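Local coordinates for BluB-like flavoprotein (Clostridium difficile 630, PDB 3EO8), which binds flavin mononucleotide and probably works as an oxidoreductase of the nitroreductase family, at residues 86-96 and 161-169. Numbering follows the deposited sequence.
Sequences FRKFVKNFTLF and CWLTSQNYA. With FMN (flavin mononucleotide), chain G.
Thr94 and Ser165 meet through their hydroxyls, OG1 to OG 2.7 Å, where the end of helix 80-93 faces the turn that follows strand 159-163. Ser165 OG, set between its own backbone N and carbonyl carbon (chi1 60°), also lies 2.7 Å from flavin O4. A water joins Thr94 OG1, Ser165 O and Tyr168 OH, tying three polar groups together inside a buried contact. In this FMN-dependent nitroreductase-family fold the two segments hold the pyrimidine end and the neighbouring N5 of the isoalloxazine: flavin N3 donates an almost straight bond to Phe93 O (2.7 Å), Ser165 N donates to O4, and Thr164 N reaches N5 at 3.2 Å. Beyond flavin O2, displaced to one side of the flavin plane, Phe96 CZ lies 3.6 Å from Cys161 SG, a sulfur-aromatic contact oblique to the ring, while Leu163 CD2 touches Phe96 CE2. On the other flank, Phe86 swings CG anti to its backbone N (chi1 -170°) and brings CZ to Tyr168 CE2 at 3.7 Å; the ring planes stand at 58°. Val90 CG2 sits over one face of Phe86 and also touches Tyr168 OH. The Gln166 side chain, bent at chi2, turns its amide back so that NE2 donates to Leu163 O from above the carbonyl plane, a bond from within the Thr164-Asn167 type I turn to the residue before it.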
loop_
_atom_site.group_PDB
_atom_site.type_symbol
_atom_site.label_atom_id
_atom_site.label_comp_id
_atom_site.label_asym_id
_atom_site.label_seq_id
_atom_site.Cartn_x
_atom_site.Cartn_y
_atom_site.Cartn_z
ATOM N N PHE A 86 4.929 -7.979 24.681
ATOM C CA PHE A 86 4.742 -6.606 24.141
ATOM C C PHE A 86 5.880 -5.642 24.540
ATOM O O PHE A 86 6.306 -4.814 23.728
ATOM C CB PHE A 86 3.392 -6.056 24.584
ATOM C CG PHE A 86 2.979 -4.775 23.909
ATOM C CD1 PHE A 86 2.967 -4.666 22.546
ATOM C CD2 PHE A 86 2.527 -3.695 24.663
ATOM C CE1 PHE A 86 2.518 -3.482 21.929
ATOM C CE2 PHE A 86 2.087 -2.536 24.056
ATOM C CZ PHE A 86 2.099 -2.436 22.682
ATOM N N ARG A 87 6.393 -5.764 25.763
ATOM C CA ARG A 87 7.575 -4.999 26.172
ATOM C C ARG A 87 8.755 -5.224 25.227
ATOM O O ARG A 87 9.442 -4.283 24.814
ATOM C CB ARG A 87 7.981 -5.394 27.602
ATOM C CG ARG A 87 7.016 -4.928 28.660
ATOM C CD ARG A 87 7.371 -5.348 30.127
ATOM N NE ARG A 87 6.440 -4.675 31.022
ATOM C CZ ARG A 87 5.330 -5.191 31.554
ATOM N NH1 ARG A 87 4.997 -6.472 31.432
ATOM N NH2 ARG A 87 4.568 -4.415 32.293
ATOM N N LYS A 88 9.010 -6.490 24.911
ATOM C CA LYS A 88 10.160 -6.831 24.059
ATOM C C LYS A 88 9.875 -6.336 22.653
ATOM O O LYS A 88 10.758 -5.811 21.984
ATOM C CB LYS A 88 10.404 -8.355 24.039
ATOM C CG LYS A 88 11.679 -8.756 23.236
ATOM C CD LYS A 88 11.991 -10.274 23.270
ATOM N N PHE A 89 8.636 -6.519 22.202
ATOM C CA PHE A 89 8.252 -6.113 20.846
ATOM C C PHE A 89 8.474 -4.607 20.587
ATOM O O PHE A 89 9.046 -4.207 19.563
ATOM C CB PHE A 89 6.789 -6.482 20.572
ATOM C CG PHE A 89 6.277 -5.927 19.298
ATOM C CD1 PHE A 89 6.500 -6.575 18.108
ATOM C CD2 PHE A 89 5.607 -4.704 19.278
ATOM C CE1 PHE A 89 6.049 -6.029 16.911
ATOM C CE2 PHE A 89 5.159 -4.170 18.092
ATOM C CZ PHE A 89 5.388 -4.829 16.911
ATOM N N VAL A 90 8.025 -3.771 21.519
ATOM C CA VAL A 90 8.151 -2.328 21.321
ATOM C C VAL A 90 9.617 -1.863 21.256
ATOM O O VAL A 90 9.944 -0.992 20.448
ATOM C CB VAL A 90 7.339 -1.562 22.331
ATOM C CG1 VAL A 90 7.599 -0.051 22.230
ATOM C CG2 VAL A 90 5.896 -1.901 22.106
ATOM N N LYS A 91 10.501 -2.480 22.047
ATOM C CA LYS A 91 11.943 -2.155 21.995
ATOM C C LYS A 91 12.547 -2.539 20.685
ATOM O O LYS A 91 13.329 -1.784 20.092
ATOM C CB LYS A 91 12.729 -2.924 23.046
ATOM C CG LYS A 91 12.554 -2.439 24.413
ATOM C CD LYS A 91 13.315 -3.374 25.380
ATOM C CE LYS A 91 12.731 -3.234 26.774
ATOM N NZ LYS A 91 13.394 -4.114 27.754
ATOM N N ASN A 92 12.216 -3.741 20.238
ATOM C CA ASN A 92 12.899 -4.313 19.081
ATOM C C ASN A 92 12.349 -3.865 17.733
ATOM O O ASN A 92 13.104 -3.715 16.755
ATOM C CB ASN A 92 12.898 -5.823 19.230
ATOM C CG ASN A 92 13.848 -6.283 20.340
ATOM O OD1 ASN A 92 14.802 -5.581 20.687
ATOM N ND2 ASN A 92 13.582 -7.458 20.897
ATOM N N PHE A 93 11.039 -3.638 17.701
ATOM C CA PHE A 93 10.305 -3.300 16.470
ATOM C C PHE A 93 9.664 -1.907 16.445
ATOM O O PHE A 93 8.962 -1.549 15.493
ATOM C CB PHE A 93 9.268 -4.397 16.170
ATOM C CG PHE A 93 9.906 -5.736 15.931
ATOM C CD1 PHE A 93 10.532 -5.995 14.723
ATOM C CD2 PHE A 93 9.966 -6.699 16.946
ATOM C CE1 PHE A 93 11.175 -7.225 14.508
ATOM C CE2 PHE A 93 10.598 -7.921 16.744
ATOM C CZ PHE A 93 11.208 -8.177 15.524
ATOM N N THR A 94 9.913 -1.081 17.442
ATOM C CA THR A 94 9.437 0.300 17.334
ATOM C C THR A 94 10.547 1.303 17.733
ATOM O O THR A 94 10.983 2.121 16.920
ATOM C CB THR A 94 8.153 0.581 18.167
ATOM O OG1 THR A 94 7.198 -0.488 18.017
ATOM C CG2 THR A 94 7.517 1.907 17.714
ATOM N N LEU A 95 11.036 1.226 18.967
ATOM C CA LEU A 95 11.868 2.300 19.467
ATOM C C LEU A 95 13.305 2.244 18.917
ATOM O O LEU A 95 14.097 3.126 19.219
ATOM C CB LEU A 95 11.870 2.344 20.987
ATOM C CG LEU A 95 10.545 2.682 21.681
ATOM C CD1 LEU A 95 10.713 2.513 23.229
ATOM C CD2 LEU A 95 10.116 4.080 21.304
ATOM N N PHE A 96 13.624 1.220 18.119
ATOM C CA PHE A 96 14.926 1.133 17.448
ATOM C C PHE A 96 15.171 2.256 16.455
ATOM O O PHE A 96 16.312 2.495 16.076
ATOM C CB PHE A 96 15.082 -0.198 16.690
ATOM C CG PHE A 96 14.287 -0.243 15.446
ATOM C CD1 PHE A 96 14.796 0.284 14.273
ATOM C CD2 PHE A 96 12.991 -0.716 15.462
ATOM C CE1 PHE A 96 14.068 0.300 13.127
ATOM C CE2 PHE A 96 12.239 -0.707 14.313
ATOM C CZ PHE A 96 12.765 -0.183 13.146
ATOM N N CYS A 161 13.702 1.215 7.520
ATOM C CA CYS A 161 12.670 0.312 7.971
ATOM C C CYS A 161 11.425 1.127 7.981
ATOM O O CYS A 161 11.431 2.276 8.402
ATOM C CB CYS A 161 12.937 -0.231 9.373
ATOM S SG CYS A 161 11.819 -1.568 9.954
ATOM N N TRP A 162 10.366 0.489 7.516
ATOM C CA TRP A 162 9.005 1.004 7.501
ATOM C C TRP A 162 8.348 0.650 8.830
ATOM O O TRP A 162 8.498 -0.466 9.285
ATOM C CB TRP A 162 8.335 0.254 6.368
ATOM C CG TRP A 162 7.035 0.724 5.793
ATOM C CD1 TRP A 162 5.972 1.289 6.436
ATOM C CD2 TRP A 162 6.618 0.494 4.453
ATOM N NE1 TRP A 162 4.952 1.495 5.542
ATOM C CE2 TRP A 162 5.324 1.005 4.319
ATOM C CE3 TRP A 162 7.246 -0.056 3.333
ATOM C CZ2 TRP A 162 4.628 0.973 3.108
ATOM C CZ3 TRP A 162 6.561 -0.076 2.124
ATOM C CH2 TRP A 162 5.254 0.426 2.031
ATOM N N LEU A 163 7.669 1.598 9.469
ATOM C CA LEU A 163 7.005 1.334 10.743
ATOM C C LEU A 163 5.565 1.748 10.759
ATOM O O LEU A 163 5.220 2.872 10.416
ATOM C CB LEU A 163 7.708 2.064 11.876
ATOM C CG LEU A 163 9.175 1.673 12.172
ATOM C CD1 LEU A 163 10.209 2.418 11.329
ATOM C CD2 LEU A 163 9.467 1.856 13.683
ATOM N N THR A 164 4.715 0.854 11.231
ATOM C CA THR A 164 3.350 1.237 11.599
ATOM C C THR A 164 3.040 0.823 13.029
ATOM O O THR A 164 1.942 1.101 13.533
ATOM C CB THR A 164 2.291 0.678 10.621
ATOM O OG1 THR A 164 2.402 -0.741 10.516
ATOM C CG2 THR A 164 2.418 1.354 9.244
ATOM N N SER A 165 3.983 0.186 13.718
ATOM C CA SER A 165 3.702 -0.369 15.050
ATOM C C SER A 165 3.490 0.724 16.103
ATOM O O SER A 165 2.974 0.459 17.158
ATOM C CB SER A 165 4.799 -1.329 15.523
ATOM O OG SER A 165 6.051 -0.700 15.597
ATOM N N GLN A 166 3.900 1.950 15.810
ATOM C CA GLN A 166 3.668 3.060 16.729
ATOM C C GLN A 166 2.231 3.580 16.752
ATOM O O GLN A 166 1.919 4.447 17.567
ATOM C CB GLN A 166 4.599 4.227 16.362
ATOM C CG GLN A 166 4.228 4.988 15.097
ATOM C CD GLN A 166 4.522 4.235 13.807
ATOM O OE1 GLN A 166 5.366 3.334 13.779
ATOM N NE2 GLN A 166 3.844 4.623 12.707
ATOM N N ASN A 167 1.379 3.121 15.844
ATOM C CA ASN A 167 0.165 3.879 15.523
ATOM C C ASN A 167 -0.940 3.831 16.573
ATOM O O ASN A 167 -1.847 4.651 16.505
ATOM C CB ASN A 167 -0.400 3.521 14.134
ATOM C CG ASN A 167 0.432 4.101 12.979
ATOM O OD1 ASN A 167 1.181 5.054 13.135
ATOM N ND2 ASN A 167 0.287 3.504 11.817
ATOM N N TYR A 168 -0.844 2.958 17.567
ATOM C CA TYR A 168 -1.712 3.078 18.750
ATOM C C TYR A 168 -1.459 4.429 19.474
ATOM O O TYR A 168 -2.297 4.857 20.281
ATOM C CB TYR A 168 -1.599 1.890 19.744
ATOM C CG TYR A 168 -0.202 1.603 20.240
ATOM C CD1 TYR A 168 0.411 2.419 21.184
ATOM C CD2 TYR A 168 0.526 0.527 19.745
ATOM C CE1 TYR A 168 1.692 2.180 21.611
ATOM C CE2 TYR A 168 1.797 0.270 20.189
ATOM C CZ TYR A 168 2.394 1.108 21.101
ATOM O OH TYR A 168 3.684 0.858 21.539
ATOM N N ALA A 169 -0.333 5.078 19.171
ATOM C CA ALA A 169 0.009 6.402 19.714
ATOM C C ALA A 169 0.078 7.513 18.647
ATOM O O ALA A 169 0.650 8.571 18.884
ATOM C CB ALA A 169 1.349 6.339 20.438
HETATM N N1 FMN G . 9.193 -3.508 11.010
HETATM C C2 FMN G . 9.402 -3.111 12.308
HETATM O O2 FMN G . 10.419 -3.430 12.941
HETATM N N3 FMN G . 8.474 -2.322 12.932
HETATM C C4 FMN G . 7.304 -1.953 12.337
HETATM O O4 FMN G . 6.503 -1.215 12.954
HETATM C C4A FMN G . 7.084 -2.349 11.023
HETATM N N5 FMN G . 5.929 -1.960 10.372
HETATM C C5A FMN G . 5.720 -2.316 9.057
HETATM C C6 FMN G . 4.567 -1.876 8.432
HETATM C C7 FMN G . 4.342 -2.211 7.108
HETATM C C7M FMN G . 3.321 -1.404 6.377
HETATM C C8 FMN G . 5.294 -2.965 6.411
HETATM C C8M FMN G . 5.258 -2.991 4.909
HETATM C C9 FMN G . 6.448 -3.391 7.049
HETATM C C9A FMN G . 6.681 -3.066 8.376
HETATM N N10 FMN G . 7.815 -3.507 9.057
HETATM C C10 FMN G . 8.042 -3.101 10.357
HETATM C "C1'" FMN G . 8.839 -4.400 8.407
HETATM C "C2'" FMN G . 8.418 -5.868 8.369
HETATM O "O2'" FMN G . 8.561 -6.456 9.657
HETATM C "C3'" FMN G . 9.303 -6.601 7.370
HETATM O "O3'" FMN G . 9.085 -6.042 6.080
HETATM C "C4'" FMN G . 9.125 -8.115 7.319
HETATM O "O4'" FMN G . 9.447 -8.715 8.562
HETATM C "C5'" FMN G . 10.036 -8.681 6.222
HETATM O "O5'" FMN G . 11.383 -8.406 6.558
HETATM P P FMN G . 12.336 -7.703 5.451
HETATM O O1P FMN G . 13.711 -7.534 6.025
HETATM O O2P FMN G . 11.691 -6.354 5.177
HETATM O O3P FMN G . 12.370 -8.489 4.148
HETATM O O HOH W 1 4.832 -0.184 19.260
#